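Local atomic coordinates of 4-oxalocrotonate decarboxylase NahK (Pseudomonas putida, PDB entry 5D2H), a protein that catalyses the metal-dependent decarboxylation of (3E)-2-oxohex-3-enedioate to 2-oxopent-4-enoate and carbon dioxide in the breakdown of aromatic hydrocarbons. Residues T159-D164 and F250-G255. The protein carries 1 engineered substitution. Numbering follows the deposited sequence.
With MG (magnesium ion), chain B; AKG (2-oxoglutaric acid), chain C.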
ATOM      1  N   THR A 159       1.664  -9.987  -4.933  1.00 18.69           N
ATOM      2  CA  THR A 159       1.181  -8.735  -5.475  1.00 15.78           C
ATOM      3  C   THR A 159       2.312  -7.742  -5.577  1.00 17.88           C
ATOM      4  O   THR A 159       3.070  -7.547  -4.630  1.00 17.38           O
ATOM      5  CB  THR A 159       0.077  -8.124  -4.604  1.00 13.10           C
ATOM      6  OG1 THR A 159      -0.929  -9.117  -4.340  1.00 18.75           O
ATOM      7  CG2 THR A 159      -0.549  -6.909  -5.326  1.00 14.11           C
ATOM      8  N   VAL A 160       2.437  -7.124  -6.740  1.00 18.20           N
ATOM      9  CA  VAL A 160       3.385  -6.047  -6.901  1.00 15.64           C
ATOM     10  C   VAL A 160       2.592  -4.754  -6.819  1.00 18.74           C
ATOM     11  O   VAL A 160       1.543  -4.625  -7.446  1.00 19.35           O
ATOM     12  CB  VAL A 160       4.104  -6.153  -8.248  1.00 19.49           C
ATOM     13  CG1 VAL A 160       4.888  -4.894  -8.529  1.00 16.05           C
ATOM     14  CG2 VAL A 160       5.004  -7.400  -8.259  1.00 12.28           C
ATOM     15  N   GLU A 161       3.057  -3.811  -6.014  1.00 13.29           N
ATOM     16  CA  GLU A 161       2.379  -2.531  -5.963  1.00 18.57           C
ATOM     17  C   GLU A 161       3.133  -1.546  -6.826  1.00 13.10           C
ATOM     18  O   GLU A 161       4.363  -1.587  -6.908  1.00 15.36           O
ATOM     19  CB  GLU A 161       2.265  -1.994  -4.528  1.00 19.79           C
ATOM     20  CG  GLU A 161       1.303  -0.806  -4.456  1.00 16.68           C
ATOM     21  CD  GLU A 161       1.110  -0.211  -3.066  1.00 20.11           C
ATOM     22  OE1 GLU A 161       1.903  -0.508  -2.145  1.00 16.70           O
ATOM     23  OE2 GLU A 161       0.153   0.580  -2.909  1.00 16.77           O
ATOM     24  N   VAL A 162       2.389  -0.691  -7.513  1.00 17.37           N
ATOM     25  CA  VAL A 162       2.995   0.477  -8.109  1.00 15.67           C
ATOM     26  C   VAL A 162       2.606   1.635  -7.214  1.00 13.01           C
ATOM     27  O   VAL A 162       1.419   1.939  -7.035  1.00 14.27           O
ATOM     28  CB  VAL A 162       2.547   0.703  -9.567  1.00 14.55           C
ATOM     29  CG1 VAL A 162       3.321   1.878 -10.180  1.00 15.38           C
ATOM     30  CG2 VAL A 162       2.785  -0.565 -10.393  1.00 15.03           C
ATOM     31  N   ILE A 163       3.603   2.244  -6.596  1.00 13.91           N
ATOM     32  CA  ILE A 163       3.345   3.387  -5.748  1.00 16.52           C
ATOM     33  C   ILE A 163       3.825   4.620  -6.478  1.00 15.98           C
ATOM     34  O   ILE A 163       4.724   4.549  -7.304  1.00 15.47           O
ATOM     35  CB  ILE A 163       4.021   3.263  -4.379  1.00 18.60           C
ATOM     36  CG1 ILE A 163       5.536   3.088  -4.547  1.00 18.94           C
ATOM     37  CG2 ILE A 163       3.368   2.116  -3.563  1.00 17.14           C
ATOM     38  CD1 ILE A 163       6.297   3.068  -3.235  1.00 20.60           C
ATOM     39  N   ASP A 164       3.198   5.747  -6.193  1.00 15.33           N
ATOM     40  CA  ASP A 164       3.488   6.950  -6.936  1.00 14.93           C
ATOM     41  C   ASP A 164       3.042   8.090  -6.058  1.00 12.81           C
ATOM     42  O   ASP A 164       1.869   8.453  -6.033  1.00 15.28           O
ATOM     43  CB  ASP A 164       2.726   6.932  -8.267  1.00  9.05           C
ATOM     44  CG  ASP A 164       3.154   8.045  -9.210  1.00 16.99           C
ATOM     45  OD1 ASP A 164       4.318   8.485  -9.135  1.00 17.85           O
ATOM     46  OD2 ASP A 164       2.321   8.475 -10.033  1.00 13.92           O
ATOM     47  N   PHE A 250      -9.001  -7.744   1.041  1.00 16.81           N
ATOM     48  CA  PHE A 250      -7.724  -7.895   0.364  1.00 15.79           C
ATOM     49  C   PHE A 250      -6.729  -6.870   0.897  1.00 14.58           C
ATOM     50  O   PHE A 250      -6.988  -5.669   0.868  1.00 18.71           O
ATOM     51  CB  PHE A 250      -7.917  -7.705  -1.138  1.00 16.31           C
ATOM     52  CG  PHE A 250      -6.639  -7.654  -1.913  1.00 17.01           C
ATOM     53  CD1 PHE A 250      -6.013  -8.819  -2.315  1.00 14.09           C
ATOM     54  CD2 PHE A 250      -6.080  -6.435  -2.270  1.00 18.57           C
ATOM     55  CE1 PHE A 250      -4.835  -8.766  -3.051  1.00 18.52           C
ATOM     56  CE2 PHE A 250      -4.907  -6.380  -3.008  1.00 19.10           C
ATOM     57  CZ  PHE A 250      -4.287  -7.549  -3.394  1.00 15.91           C
ATOM     58  N   ILE A 251      -5.599  -7.350   1.390  1.00 14.17           N
ATOM     59  CA  ILE A 251      -4.630  -6.502   2.063  1.00 13.68           C
ATOM     60  C   ILE A 251      -3.238  -6.735   1.521  1.00 14.42           C
ATOM     61  O   ILE A 251      -2.711  -7.845   1.609  1.00 13.57           O
ATOM     62  CB  ILE A 251      -4.570  -6.835   3.585  1.00 14.16           C
ATOM     63  CG1 ILE A 251      -5.942  -6.661   4.231  1.00 12.86           C
ATOM     64  CG2 ILE A 251      -3.545  -5.955   4.287  1.00 12.86           C
ATOM     65  CD1 ILE A 251      -6.072  -7.415   5.533  1.00 12.01           C
ATOM     66  N   MET A 252      -2.627  -5.682   0.983  1.00 14.09           N
ATOM     67  CA  MET A 252      -1.226  -5.750   0.588  1.00 13.37           C
ATOM     68  C   MET A 252      -0.366  -5.460   1.814  1.00 15.74           C
ATOM     69  O   MET A 252      -0.423  -4.370   2.358  1.00 12.29           O
ATOM     70  CB  MET A 252      -0.952  -4.751  -0.532  1.00 12.90           C
ATOM     71  CG  MET A 252      -1.915  -4.928  -1.707  1.00 11.85           C
ATOM     72  SD  MET A 252      -1.483  -3.889  -3.118  1.00 15.90           S
ATOM     73  CE  MET A 252       0.237  -4.349  -3.275  1.00 14.79           C
ATOM     74  N   THR A 253       0.427  -6.441   2.245  1.00 13.92           N
ATOM     75  CA  THR A 253       1.015  -6.398   3.592  1.00 15.81           C
ATOM     76  C   THR A 253       2.284  -5.556   3.727  1.00 17.74           C
ATOM     77  O   THR A 253       2.711  -5.270   4.840  1.00 13.64           O
ATOM     78  CB  THR A 253       1.274  -7.819   4.175  1.00 15.10           C
ATOM     79  OG1 THR A 253       2.196  -8.527   3.338  1.00 15.68           O
ATOM     80  CG2 THR A 253      -0.034  -8.603   4.281  1.00 15.29           C
ATOM     81  N   GLY A 254       2.888  -5.168   2.608  1.00 17.33           N
ATOM     82  CA  GLY A 254       4.013  -4.258   2.656  1.00 16.85           C
ATOM     83  C   GLY A 254       5.164  -4.605   1.725  1.00 20.61           C
ATOM     84  O   GLY A 254       5.299  -5.741   1.275  1.00 16.62           O
ATOM     85  N   GLY A 255       5.994  -3.608   1.434  1.00 18.64           N
ATOM     86  CA  GLY A 255       7.120  -3.794   0.542  1.00 22.94           C
ATOM     87  C   GLY A 255       8.140  -4.763   1.105  1.00 22.62           C
ATOM     88  O   GLY A 255       8.695  -4.540   2.175  1.00 21.94           O
TER
HETATM   89 MG    MG B 301       3.266  -0.991  -0.783  1.00 19.38          MG
HETATM   90  C1  AKG C 302       4.158   1.824   0.651  1.00 29.88           C
HETATM   91  O1  AKG C 302       5.079   1.214   1.231  1.00 35.77           O
HETATM   92  O2  AKG C 302       3.227   1.200   0.077  1.00 20.97           O
HETATM   93  C2  AKG C 302       4.173   3.296   0.595  1.00 29.42           C
HETATM   94  O5  AKG C 302       3.800   3.829  -0.437  1.00 36.97           O
HETATM   95  C3  AKG C 302       4.617   4.231   1.707  1.00 29.50           C
HETATM   96  C4  AKG C 302       5.319   3.569   2.885  1.00 25.70           C
HETATM   97  C5  AKG C 302       6.767   3.217   2.618  1.00 37.88           C
HETATM   98  O3  AKG C 302       7.206   2.221   3.232  1.00 28.13           O
HETATM   99  O4  AKG C 302       7.475   3.903   1.830  1.00 35.69           O
HETATM  100  O   HOH W   1       4.762  -1.203   0.672  1.00 20.17           O
HETATM  101  O   HOH W   2       1.889  -1.788   0.461  1.00 16.05           O
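The strand segments within 159-164 and 250-255, which carry Thr159 and Met252 into contact, cross at 69° with their axes 9.2 Å apart at closest, too far for direct backbone pairing; both instead bond to strand 126-135 of the curled mixed sheet in this fumarylacetoacetate hydrolase fold. Met252 spans the gap. Its long, flexible chain bends at the last torsion (chi3 52°), bringing CE against both Thr159 and Glu161. Met252 CE lies 3.4 Å from Thr159 CG2, tighter than usual carbon packing, with the two side chains at about a right angle. The same Met252 CE is 3.4 Å from Glu161 CB, an apolar methyl packed on the aliphatic root of that acid, which leaves the carboxylate to the metal and Lys83.

Threonine suits position 159 because its branches divide the work: CG2, anti to the backbone N, faces the methionine, while OG1 hydrogen-bonds to Ser132 and the carbonyl of Ile157. Thr159 OG1 also lies at the edge of the Phe250 ring, near its plane, 3.8 Å from Phe250 CZ. Replacing this threonine by alanine would remove OG1 and CG2, and is likely to leave Ser132 and the Ile157 carbonyl without this hydroxyl and a gap beside the methionine methyl.

With CG anti to the backbone N (chi1 -168°) and the chain extended beyond it, the Glu161 carboxylate is carried past Met252 to the magnesium ion. OE2 forms a salt bridge with Lys83, which also binds 2-oxoglutarate, while Glu128 and Glu130 help to complete the magnesium site. Water 1, a magnesium ligand, accepts a weak hydrogen bond from Gly255 N, linking 250-255 to the metal that Glu161 OE1 binds at 2.0 Å.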